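Alpha-ketoglutarate-dependent 2,4-dichlorophenoxyacetate dioxygenase (Bradyrhizobium diazoefficiens, PDB 5BKE) probably catalyses 2-oxoglutarate-dependent oxidation as a mononuclear-metal dioxygenase of the TfdA family, a group that includes enzymes degrading aryloxyalkanoate herbicides. Local coordinates at residues Arg103-Leu106 against Phe107-Asn111; Val166-Ser170 against Leu171-Arg175; Asp185-Lys188 against Gln189-Pro193; Arg268-Gln271 against Ser272-Arg275. All blocks are in the same frame, centred on the assembly; numbering follows the deposited sequence.

Interaction 1 (Arg103-Leu106 against Phe107-Asn111); sequences RTHL and FNLGN. With OGA (N-oxalylglycine), chain O.
Leu-109, in the 3-10 turn that continues helix 103-108, lies against the imidazole of His-105 one turn back, its CG 4.2 Å from the centroid of the His-105 ring, 22° off the normal. This is a CH-pi contact displaced toward the rim: the branched end of the leucine spans the CE1-NE2 side, with CD2 3.8 Å from His-105 NE2. The imidazole meets it there because CG of His-105 is turned anti to the backbone N (chi1 174°). Leu-109 CD1 also reaches CD2 of Leu-106 at 4.1 Å, so one leucine closes against two neighbours, and Pro-225 of the second subunit packs on it. Cut back to an alanine, Leu-109 would probably no longer cover this face of the ring, and Leu-106 CD2 would lose its contact with Leu-109 CD1.

The side of Thr-104 and Asn-108 is looser. Their side chains run alongside each other and meet at 4.2 Å between Thr-104 CG2 and Asn-108 ND2, both residues being partly exposed. Backbone bonds hold the turn there: Asn-108 N donates to Thr-104 O at 3.0 Å, and Phe-107 N to Arg-103 O at 3.3 Å. The 3-10 turn then delivers Asn-111 to the N-oxalylglycine pocket, its CG 3.5 Å from O2' of the ligand. The turn is thus held by apolar packing and main-chain bonds, and only its last residue comes near N-oxalylglycine.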
loop_
_atom_site.group_PDB
_atom_site.type_symbol
_atom_site.label_atom_id
_atom_site.label_comp_id
_atom_site.label_asym_id
_atom_site.label_seq_id
_atom_site.Cartn_x
_atom_site.Cartn_y
_atom_site.Cartn_z
ATOM N N ARG C 103 22.051 -37.474 -45.243
ATOM C CA ARG C 103 21.085 -36.368 -45.358
ATOM C C ARG C 103 20.003 -36.390 -44.261
ATOM O O ARG C 103 19.500 -35.332 -43.868
ATOM C CB ARG C 103 20.445 -36.341 -46.756
ATOM C CG ARG C 103 19.894 -34.986 -47.182
ATOM C CD ARG C 103 19.351 -35.018 -48.602
ATOM N NE ARG C 103 18.921 -33.693 -49.048
ATOM C CZ ARG C 103 17.652 -33.299 -49.160
ATOM N NH1 ARG C 103 16.652 -34.124 -48.873
ATOM N NH2 ARG C 103 17.380 -32.064 -49.573
ATOM N N THR C 104 19.671 -37.589 -43.775
ATOM C CA THR C 104 18.707 -37.790 -42.682
ATOM C C THR C 104 19.231 -37.243 -41.344
ATOM O O THR C 104 18.553 -36.446 -40.691
ATOM C CB THR C 104 18.322 -39.282 -42.537
ATOM O OG1 THR C 104 17.933 -39.798 -43.815
ATOM C CG2 THR C 104 17.173 -39.475 -41.541
ATOM N N HIS C 105 20.433 -37.672 -40.953
ATOM C CA HIS C 105 21.058 -37.216 -39.716
ATOM C C HIS C 105 21.262 -35.696 -39.698
ATOM O O HIS C 105 20.916 -35.045 -38.711
ATOM C CB HIS C 105 22.380 -37.955 -39.456
ATOM C CG HIS C 105 23.138 -37.435 -38.275
ATOM N ND1 HIS C 105 24.338 -36.765 -38.397
ATOM C CD2 HIS C 105 22.856 -37.463 -36.951
ATOM C CE1 HIS C 105 24.769 -36.416 -37.198
ATOM N NE2 HIS C 105 23.885 -36.825 -36.305
ATOM N N LEU C 106 21.793 -35.146 -40.795
ATOM C CA LEU C 106 22.073 -33.705 -40.908
ATOM C C LEU C 106 20.825 -32.826 -40.764
ATOM O O LEU C 106 20.897 -31.731 -40.196
ATOM C CB LEU C 106 22.823 -33.376 -42.211
ATOM C CG LEU C 106 24.279 -33.831 -42.431
ATOM C CD1 LEU C 106 24.791 -33.297 -43.764
ATOM C CD2 LEU C 106 25.236 -33.437 -41.304
ATOM N N PHE C 107 19.698 -33.324 -41.271
ATOM C CA PHE C 107 18.388 -32.708 -41.074
ATOM C C PHE C 107 17.922 -32.839 -39.609
ATOM O O PHE C 107 17.384 -31.879 -39.051
ATOM C CB PHE C 107 17.373 -33.326 -42.041
ATOM C CG PHE C 107 16.100 -32.527 -42.198
ATOM C CD1 PHE C 107 14.988 -32.768 -41.366
ATOM C CD2 PHE C 107 15.988 -31.550 -43.199
ATOM C CE1 PHE C 107 13.807 -32.039 -41.520
ATOM C CE2 PHE C 107 14.808 -30.825 -43.357
ATOM C CZ PHE C 107 13.721 -31.066 -42.516
ATOM N N ASN C 108 18.145 -34.014 -38.999
ATOM C CA ASN C 108 17.795 -34.301 -37.584
ATOM C C ASN C 108 18.565 -33.459 -36.565
ATOM O O ASN C 108 18.151 -33.346 -35.411
ATOM C CB ASN C 108 18.033 -35.775 -37.244
ATOM C CG ASN C 108 17.005 -36.711 -37.859
ATOM O OD1 ASN C 108 16.051 -36.288 -38.526
ATOM N ND2 ASN C 108 17.203 -38.008 -37.632
ATOM N N LEU C 109 19.696 -32.901 -36.993
ATOM C CA LEU C 109 20.491 -31.984 -36.183
ATOM C C LEU C 109 19.753 -30.667 -35.918
ATOM O O LEU C 109 20.085 -29.951 -34.973
ATOM C CB LEU C 109 21.865 -31.741 -36.822
ATOM C CG LEU C 109 22.883 -32.892 -36.733
ATOM C CD1 LEU C 109 24.152 -32.547 -37.500
ATOM C CD2 LEU C 109 23.213 -33.267 -35.284
ATOM N N GLY C 110 18.743 -30.383 -36.745
ATOM C CA GLY C 110 17.775 -29.315 -36.514
ATOM C C GLY C 110 17.157 -29.310 -35.122
ATOM O O GLY C 110 16.894 -28.246 -34.568
ATOM N N ASN C 111 16.948 -30.496 -34.554
ATOM C CA ASN C 111 16.387 -30.632 -33.206
ATOM C C ASN C 111 17.284 -30.030 -32.111
ATOM O O ASN C 111 16.816 -29.788 -31.000
ATOM C CB ASN C 111 16.008 -32.092 -32.892
ATOM C CG ASN C 111 14.675 -32.507 -33.516
ATOM O OD1 ASN C 111 13.986 -31.703 -34.151
ATOM N ND2 ASN C 111 14.304 -33.769 -33.328
HETATM C C1 OGA O . 11.022 -33.713 -30.544
HETATM C C2 OGA O . 12.331 -33.229 -30.161
HETATM C C4 OGA O . 14.420 -33.739 -28.970
HETATM C C5 OGA O . 15.021 -35.000 -28.411
HETATM O O1 OGA O . 10.189 -32.862 -30.943
HETATM O O2 OGA O . 10.774 -34.933 -30.421
HETATM O "O2'" OGA O . 12.699 -32.144 -30.601
HETATM O O3 OGA O . 15.110 -35.980 -29.186
HETATM N N1 OGA O . 13.030 -33.982 -29.324
HETATM O O4 OGA O . 15.385 -35.017 -27.213
#

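Interaction 2 (Val166-Ser170 against Leu171-Arg175)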
loop_
_atom_site.group_PDB
_atom_site.type_symbol
_atom_site.label_atom_id
_atom_site.label_comp_id
_atom_site.label_asym_id
_atom_site.label_seq_id
_atom_site.Cartn_x
_atom_site.Cartn_y
_atom_site.Cartn_z
ATOM N N VAL C 166 4.262 -10.502 -36.983
ATOM C CA VAL C 166 4.031 -11.820 -37.572
ATOM C C VAL C 166 5.361 -12.379 -38.098
ATOM O O VAL C 166 6.124 -11.668 -38.771
ATOM C CB VAL C 166 2.938 -11.762 -38.683
ATOM C CG1 VAL C 166 2.776 -13.095 -39.395
ATOM C CG2 VAL C 166 1.587 -11.354 -38.099
ATOM N N CYS C 167 5.624 -13.651 -37.781
ATOM C CA CYS C 167 6.818 -14.368 -38.264
ATOM C C CYS C 167 6.479 -15.360 -39.378
ATOM O O CYS C 167 5.398 -15.944 -39.388
ATOM C CB CYS C 167 7.502 -15.116 -37.114
ATOM S SG CYS C 167 7.997 -14.114 -35.688
ATOM N N GLU C 168 7.422 -15.549 -40.298
ATOM C CA GLU C 168 7.348 -16.592 -41.322
ATOM C C GLU C 168 8.143 -17.818 -40.872
ATOM O O GLU C 168 9.356 -17.736 -40.659
ATOM C CB GLU C 168 7.861 -16.076 -42.673
ATOM C CG GLU C 168 7.043 -14.916 -43.218
ATOM C CD GLU C 168 7.297 -14.582 -44.684
ATOM O OE1 GLU C 168 7.910 -15.396 -45.422
ATOM O OE2 GLU C 168 6.852 -13.485 -45.100
ATOM N N HIS C 169 7.446 -18.938 -40.706
ATOM C CA HIS C 169 8.065 -20.180 -40.252
ATOM C C HIS C 169 8.198 -21.176 -41.408
ATOM O O HIS C 169 7.236 -21.411 -42.153
ATOM C CB HIS C 169 7.229 -20.853 -39.174
ATOM C CG HIS C 169 7.170 -20.120 -37.869
ATOM N ND1 HIS C 169 7.636 -20.670 -36.693
ATOM C CD2 HIS C 169 6.644 -18.915 -37.538
ATOM C CE1 HIS C 169 7.411 -19.830 -35.698
ATOM N NE2 HIS C 169 6.803 -18.761 -36.183
ATOM N N SER C 170 9.383 -21.773 -41.524
ATOM C CA SER C 170 9.664 -22.828 -42.487
ATOM C C SER C 170 10.804 -23.714 -41.995
ATOM O O SER C 170 11.781 -23.213 -41.415
ATOM C CB SER C 170 10.054 -22.220 -43.837
ATOM O OG SER C 170 10.455 -23.224 -44.750
ATOM N N LEU C 171 10.695 -25.018 -42.267
ATOM C CA LEU C 171 11.818 -25.953 -42.080
ATOM C C LEU C 171 13.081 -25.528 -42.827
ATOM O O LEU C 171 14.191 -25.838 -42.393
ATOM C CB LEU C 171 11.432 -27.385 -42.453
ATOM C CG LEU C 171 10.664 -28.162 -41.379
ATOM C CD1 LEU C 171 9.859 -29.304 -41.979
ATOM C CD2 LEU C 171 11.581 -28.669 -40.272
ATOM N N MET C 172 12.911 -24.785 -43.919
ATOM C CA MET C 172 14.038 -24.246 -44.686
ATOM C C MET C 172 14.842 -23.183 -43.922
ATOM O O MET C 172 16.038 -23.007 -44.175
ATOM C CB MET C 172 13.563 -23.689 -46.032
ATOM C CG MET C 172 12.886 -24.705 -46.950
ATOM S SD MET C 172 12.609 -24.105 -48.642
ATOM C CE MET C 172 11.198 -23.012 -48.451
ATOM N N TYR C 173 14.189 -22.468 -43.001
ATOM C CA TYR C 173 14.881 -21.462 -42.176
ATOM C C TYR C 173 15.742 -22.094 -41.074
ATOM O O TYR C 173 16.904 -21.707 -40.892
ATOM C CB TYR C 173 13.902 -20.463 -41.566
ATOM C CG TYR C 173 13.336 -19.419 -42.508
ATOM C CD1 TYR C 173 14.175 -18.613 -43.290
ATOM C CD2 TYR C 173 11.948 -19.194 -42.579
ATOM C CE1 TYR C 173 13.653 -17.639 -44.136
ATOM C CE2 TYR C 173 11.415 -18.222 -43.422
ATOM C CZ TYR C 173 12.270 -17.445 -44.197
ATOM O OH TYR C 173 11.753 -16.477 -45.035
ATOM N N SER C 174 15.172 -23.064 -40.360
ATOM C CA SER C 174 15.882 -23.767 -39.297
ATOM C C SER C 174 17.049 -24.601 -39.822
ATOM O O SER C 174 18.139 -24.561 -39.244
ATOM C CB SER C 174 14.933 -24.630 -38.475
ATOM O OG SER C 174 14.244 -25.553 -39.290
ATOM N N ARG C 175 16.817 -25.341 -40.909
ATOM C CA ARG C 175 17.867 -26.147 -41.531
ATOM C C ARG C 175 18.865 -25.257 -42.249
ATOM O O ARG C 175 20.052 -25.551 -42.265
ATOM C CB ARG C 175 17.300 -27.223 -42.469
ATOM C CG ARG C 175 16.321 -28.199 -41.832
ATOM C CD ARG C 175 16.824 -28.787 -40.523
ATOM N NE ARG C 175 15.849 -29.651 -39.840
ATOM C CZ ARG C 175 15.068 -29.286 -38.820
ATOM N NH1 ARG C 175 14.251 -30.177 -38.275
ATOM N NH2 ARG C 175 15.093 -28.048 -38.334
#
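Ser-170 is the N-cap of helix 171-176, where strand 166-169 ends and the chain turns into the helix, and its hydroxyl reaches forward to Met-172. Met-172 N donates to Ser-170 OG over 3.0 Å with an N-H...O angle of 151°, a capping bond that satisfies an amide of the first turn. OG gets there by standing anti to its own backbone N (chi1 174°), and it is also hydrogen-bonded to Phe-191 O, so the hydroxyl joins the helix start to the loop after helix 187-190. The carbonyl is used as well: Tyr-173 N donates to Ser-170 O at 3.0 Å.

Further on, Arg-175 N bonds to Leu-171 O at 3.1 Å, the first full helical step. Ser-174 OG is paired with His-215 ND1, and His-169 ND1 with Ser-119 OG, so these buried polar groups of strand and helix have partners in neighbouring loops.

Tyr-173 turns back alongside the end of the strand. Its hydroxyl stays 4.0 Å from Glu-168 OE1, with the carboxylate and ring planes 58° apart, while the ring carbon CE2 comes to 3.5 Å from Glu-168 O.

Interaction 3 (Asp185-Lys188 against Gln189-Pro193)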
loop_
_atom_site.group_PDB
_atom_site.type_symbol
_atom_site.label_atom_id
_atom_site.label_comp_id
_atom_site.label_asym_id
_atom_site.label_seq_id
_atom_site.Cartn_x
_atom_site.Cartn_y
_atom_site.Cartn_z
ATOM N N ASP C 185 12.290 -30.697 -55.172
ATOM C CA ASP C 185 11.928 -29.344 -55.628
ATOM C C ASP C 185 10.497 -29.128 -55.190
ATOM O O ASP C 185 10.028 -27.993 -55.066
ATOM C CB ASP C 185 12.032 -29.182 -57.149
ATOM C CG ASP C 185 12.115 -27.716 -57.585
ATOM O OD1 ASP C 185 12.309 -26.818 -56.731
ATOM O OD2 ASP C 185 11.993 -27.462 -58.799
ATOM N N GLU C 186 9.815 -30.253 -54.977
ATOM C CA GLU C 186 8.557 -30.310 -54.248
ATOM C C GLU C 186 8.775 -30.120 -52.735
ATOM O O GLU C 186 7.809 -29.947 -51.998
ATOM C CB GLU C 186 7.793 -31.615 -54.555
ATOM C CG GLU C 186 8.511 -32.913 -54.193
ATOM C CD GLU C 186 7.682 -34.146 -54.504
ATOM O OE1 GLU C 186 7.531 -34.484 -55.701
ATOM O OE2 GLU C 186 7.187 -34.784 -53.549
ATOM N N GLU C 187 10.038 -30.167 -52.294
ATOM C CA GLU C 187 10.441 -29.785 -50.930
ATOM C C GLU C 187 10.251 -28.278 -50.700
ATOM O O GLU C 187 9.700 -27.879 -49.672
ATOM C CB GLU C 187 11.895 -30.189 -50.642
ATOM C CG GLU C 187 12.106 -31.675 -50.365
ATOM C CD GLU C 187 13.564 -32.055 -50.101
ATOM O OE1 GLU C 187 14.475 -31.220 -50.317
ATOM O OE2 GLU C 187 13.803 -33.208 -49.677
ATOM N N LYS C 188 10.692 -27.462 -51.663
ATOM C CA LYS C 188 10.456 -26.009 -51.661
ATOM C C LYS C 188 8.968 -25.649 -51.638
ATOM O O LYS C 188 8.583 -24.579 -51.147
ATOM C CB LYS C 188 11.119 -25.346 -52.868
ATOM C CG LYS C 188 12.614 -25.135 -52.719
ATOM C CD LYS C 188 13.160 -24.156 -53.751
ATOM C CE LYS C 188 13.140 -22.717 -53.247
ATOM N NZ LYS C 188 13.864 -21.798 -54.169
ATOM N N GLN C 189 8.146 -26.547 -52.175
ATOM C CA GLN C 189 6.702 -26.393 -52.162
ATOM C C GLN C 189 6.104 -27.006 -50.897
ATOM O O GLN C 189 5.160 -26.456 -50.330
ATOM C CB GLN C 189 6.072 -26.993 -53.432
ATOM C CG GLN C 189 6.488 -26.316 -54.744
ATOM C CD GLN C 189 6.059 -24.853 -54.839
ATOM O OE1 GLN C 189 4.890 -24.514 -54.633
ATOM N NE2 GLN C 189 7.010 -23.977 -55.167
ATOM N N MET C 190 6.665 -28.137 -50.460
ATOM C CA MET C 190 6.250 -28.821 -49.220
ATOM C C MET C 190 6.588 -28.006 -47.966
ATOM O O MET C 190 5.841 -28.050 -46.983
ATOM C CB MET C 190 6.905 -30.202 -49.122
ATOM C CG MET C 190 6.092 -31.245 -48.374
ATOM S SD MET C 190 6.916 -32.854 -48.341
ATOM C CE MET C 190 6.429 -33.511 -49.936
ATOM N N PHE C 191 7.706 -27.274 -48.018
ATOM C CA PHE C 191 8.182 -26.449 -46.891
ATOM C C PHE C 191 7.937 -24.951 -47.105
ATOM O O PHE C 191 8.664 -24.113 -46.567
ATOM C CB PHE C 191 9.671 -26.699 -46.590
ATOM C CG PHE C 191 10.041 -28.145 -46.379
ATOM C CD1 PHE C 191 9.178 -29.041 -45.726
ATOM C CD2 PHE C 191 11.290 -28.606 -46.804
ATOM C CE1 PHE C 191 9.543 -30.374 -45.542
ATOM C CE2 PHE C 191 11.665 -29.935 -46.611
ATOM C CZ PHE C 191 10.793 -30.819 -45.976
ATOM N N LYS C 192 6.908 -24.626 -47.886
ATOM C CA LYS C 192 6.508 -23.245 -48.151
ATOM C C LYS C 192 6.182 -22.543 -46.816
ATOM O O LYS C 192 5.394 -23.082 -46.032
ATOM C CB LYS C 192 5.297 -23.254 -49.090
ATOM C CG LYS C 192 4.795 -21.901 -49.559
ATOM C CD LYS C 192 3.428 -22.079 -50.213
ATOM C CE LYS C 192 2.534 -20.864 -50.012
ATOM N NZ LYS C 192 2.912 -19.724 -50.894
ATOM N N PRO C 193 6.804 -21.369 -46.553
ATOM C CA PRO C 193 6.651 -20.610 -45.297
ATOM C C PRO C 193 5.204 -20.296 -44.899
ATOM O O PRO C 193 4.392 -19.959 -45.765
ATOM C CB PRO C 193 7.412 -19.319 -45.577
ATOM C CG PRO C 193 8.472 -19.736 -46.528
ATOM C CD PRO C 193 7.804 -20.736 -47.430
HETATM O O HOH W 1 9.714 -24.752 -56.518
#
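The short helix 187-190 ends at Phe-191, the first residue to leave helical geometry, and the chain goes on toward strand 194-201. Here the ring of Phe-191 and the side chain of Glu-187 lie side by side and point the same way: the ring carbon CE2 is 4.0 Å from Glu-187 CB, and the carboxylate and ring planes are 29° apart. The first torsion of Phe-191 (chi1 -53°) sets CG beside the backbone N, which keeps the ring near the Glu-187 carbonyl; that carbonyl accepts from Phe-191 N at 2.7 Å. One residue earlier, Met-190 N donates to Glu-186 O.

Beyond CG the Glu-187 chain is extended, and its OE2 makes a salt bridge with Arg-103. Leu-171 of helix 171-176 meets the Phe-191 ring at CE1, and Met-172 packs near its CB. Shortening Phe-191 to an alanine would probably leave a gap beside Leu-171 and take away the ring on which Glu-187 CB rests.

On the exposed side a single water bridges the two segments. It accepts from Gln-189 NE2 at 3.1 Å and donates weakly to Asp-185 OD1 at 3.3 Å.

Interaction 4 (Arg268-Gln271 against Ser272-Arg275); sequences RYDQ and SQPR. With OGA (N-oxalylglycine), chain O.
Tyr-269 and Arg-275 make the ring contact, crossing at about a right angle in the loop between strands 262-266 and 276-281. CD of Arg-275 sits over the middle of the Tyr-269 ring, 3.6 Å from its centroid and 6° off the normal, a CH-pi contact. The guanidinium lies further out, CZ being 4.8 Å from that centroid in an off-centre cation-pi interaction, with the two planes 26° apart. The extended chain of Arg-275 from CG to NE carries the charge past the ring to the ligand.

The hydrogen bonds of the guanidinium come next. Arg-275 grips one carboxylate of N-oxalylglycine with two nearly straight bonds, NH1 to O3 at 2.8 Å and NH2 to O4 at 3.0 Å. This paired grip on the carboxylate remote from the oxalyl end is consistent with how arginine holds 2-oxoglutarate in related dioxygenases. NH1 also donates to a water 2.9 Å away, which lies 3.1 Å from Tyr-269 OH, while Gly-140 O takes a further bond from NH2.

Turn hydrogen bonds form the third group. Asp-270 to Gln-273 make a type I beta turn, closed by a weak bond from Gln-273 N to Asp-270 O. Asp-270 OD1 accepts from both Ser-272 OG, at 2.7 Å, and Ser-272 N, at 3.3 Å, the two donors arriving over the same face of the carboxylate.

The turn lies in the loop between strands 262-266 and 276-281, whose backbone bonds to Gly-140 and Thr-138 tie it to the chain before strand 142-146, and Arg-275 leads directly into strand 276-281.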
loop_
_atom_site.group_PDB
_atom_site.type_symbol
_atom_site.label_atom_id
_atom_site.label_comp_id
_atom_site.label_asym_id
_atom_site.label_seq_id
_atom_site.Cartn_x
_atom_site.Cartn_y
_atom_site.Cartn_z
ATOM N N ARG C 268 23.914 -31.607 -27.738
ATOM C CA ARG C 268 24.846 -32.473 -28.476
ATOM C C ARG C 268 25.015 -33.840 -27.820
ATOM O O ARG C 268 25.118 -33.949 -26.598
ATOM C CB ARG C 268 26.203 -31.786 -28.660
ATOM C CG ARG C 268 26.317 -30.967 -29.946
ATOM C CD ARG C 268 27.594 -30.123 -30.034
ATOM N NE ARG C 268 28.789 -30.772 -29.469
ATOM C CZ ARG C 268 29.548 -31.680 -30.090
ATOM N NH1 ARG C 268 29.268 -32.086 -31.329
ATOM N NH2 ARG C 268 30.600 -32.191 -29.462
ATOM N N TYR C 269 24.967 -34.879 -28.645
ATOM C CA TYR C 269 25.183 -36.250 -28.201
ATOM C C TYR C 269 26.103 -36.997 -29.165
ATOM O O TYR C 269 26.279 -36.575 -30.309
ATOM C CB TYR C 269 23.851 -36.993 -27.968
ATOM C CG TYR C 269 22.911 -37.120 -29.163
ATOM C CD1 TYR C 269 21.937 -36.144 -29.423
ATOM C CD2 TYR C 269 22.965 -38.242 -30.012
ATOM C CE1 TYR C 269 21.064 -36.263 -30.505
ATOM C CE2 TYR C 269 22.096 -38.368 -31.097
ATOM C CZ TYR C 269 21.147 -37.378 -31.338
ATOM O OH TYR C 269 20.282 -37.501 -32.405
ATOM N N ASP C 270 26.694 -38.086 -28.671
ATOM C CA ASP C 270 27.597 -38.961 -29.424
ATOM C C ASP C 270 26.800 -39.734 -30.459
ATOM O O ASP C 270 25.986 -40.587 -30.106
ATOM C CB ASP C 270 28.283 -39.936 -28.453
ATOM C CG ASP C 270 29.473 -40.682 -29.067
ATOM O OD1 ASP C 270 29.598 -40.784 -30.305
ATOM O OD2 ASP C 270 30.293 -41.184 -28.277
ATOM N N GLN C 271 27.045 -39.443 -31.733
ATOM C CA GLN C 271 26.259 -40.030 -32.826
ATOM C C GLN C 271 26.492 -41.546 -33.050
ATOM O O GLN C 271 25.601 -42.250 -33.544
ATOM C CB GLN C 271 26.422 -39.188 -34.109
ATOM C CG GLN C 271 25.595 -39.598 -35.336
ATOM C CD GLN C 271 24.133 -39.952 -35.053
ATOM O OE1 GLN C 271 23.423 -39.253 -34.317
ATOM N NE2 GLN C 271 23.675 -41.045 -35.659
ATOM N N SER C 272 27.656 -42.051 -32.631
ATOM C CA SER C 272 27.993 -43.480 -32.764
ATOM C C SER C 272 27.187 -44.435 -31.858
ATOM O O SER C 272 27.169 -45.649 -32.100
ATOM C CB SER C 272 29.499 -43.703 -32.577
ATOM O OG SER C 272 29.909 -43.326 -31.276
ATOM N N GLN C 273 26.525 -43.893 -30.832
ATOM C CA GLN C 273 25.713 -44.701 -29.903
ATOM C C GLN C 273 24.196 -44.573 -30.128
ATOM O O GLN C 273 23.720 -43.480 -30.453
ATOM C CB GLN C 273 26.067 -44.370 -28.460
ATOM C CG GLN C 273 27.311 -45.099 -27.997
ATOM C CD GLN C 273 27.684 -44.741 -26.585
ATOM O OE1 GLN C 273 27.128 -45.287 -25.629
ATOM N NE2 GLN C 273 28.634 -43.823 -26.440
ATOM N N PRO C 274 23.438 -45.687 -29.964
ATOM C CA PRO C 274 22.001 -45.629 -30.269
ATOM C C PRO C 274 21.240 -44.663 -29.349
ATOM O O PRO C 274 21.570 -44.534 -28.168
ATOM C CB PRO C 274 21.533 -47.074 -30.054
ATOM C CG PRO C 274 22.523 -47.665 -29.117
ATOM C CD PRO C 274 23.830 -47.022 -29.469
ATOM N N ARG C 275 20.264 -43.965 -29.918
ATOM C CA ARG C 275 19.385 -43.085 -29.169
ATOM C C ARG C 275 17.996 -43.291 -29.734
ATOM O O ARG C 275 17.663 -42.709 -30.753
ATOM C CB ARG C 275 19.826 -41.620 -29.315
ATOM C CG ARG C 275 19.072 -40.673 -28.394
ATOM C CD ARG C 275 19.661 -39.281 -28.402
ATOM N NE ARG C 275 19.070 -38.448 -27.350
ATOM C CZ ARG C 275 18.042 -37.614 -27.521
ATOM N NH1 ARG C 275 17.458 -37.476 -28.717
ATOM N NH2 ARG C 275 17.592 -36.916 -26.485
HETATM C C1 OGA O . 11.022 -33.713 -30.544
HETATM C C2 OGA O . 12.331 -33.229 -30.161
HETATM C C4 OGA O . 14.420 -33.739 -28.970
HETATM C C5 OGA O . 15.021 -35.000 -28.411
HETATM O O1 OGA O . 10.189 -32.862 -30.943
HETATM O O2 OGA O . 10.774 -34.933 -30.421
HETATM O "O2'" OGA O . 12.699 -32.144 -30.601
HETATM O O3 OGA O . 15.110 -35.980 -29.186
HETATM N N1 OGA O . 13.030 -33.982 -29.324
HETATM O O4 OGA O . 15.385 -35.017 -27.213
HETATM O O HOH W 2 17.739 -38.854 -31.207
#

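Overall arrangement
Along the chain the four contacts come in series, 103-111, 166-175, 185-193 and 268-275. Interaction 1 is the hub, touching each of the others: its centre is about 13 Å from that of interaction 4, 16 Å from interaction 2 and 17 Å from interaction 3. Interactions 2 and 3, with centres about 12 Å apart, pack the successive helices 171-176 and 187-190 together, whereas interaction 4 stays clear of both, its nearest atoms about 11 Å from interaction 2 and 18 Å from interaction 3. Interactions 1 and 4 both reach N-oxalylglycine, bringing residues far apart in sequence to one pocket; the Leu-171 side chain lies about 10 Å from this ligand, interaction 3 away from its site.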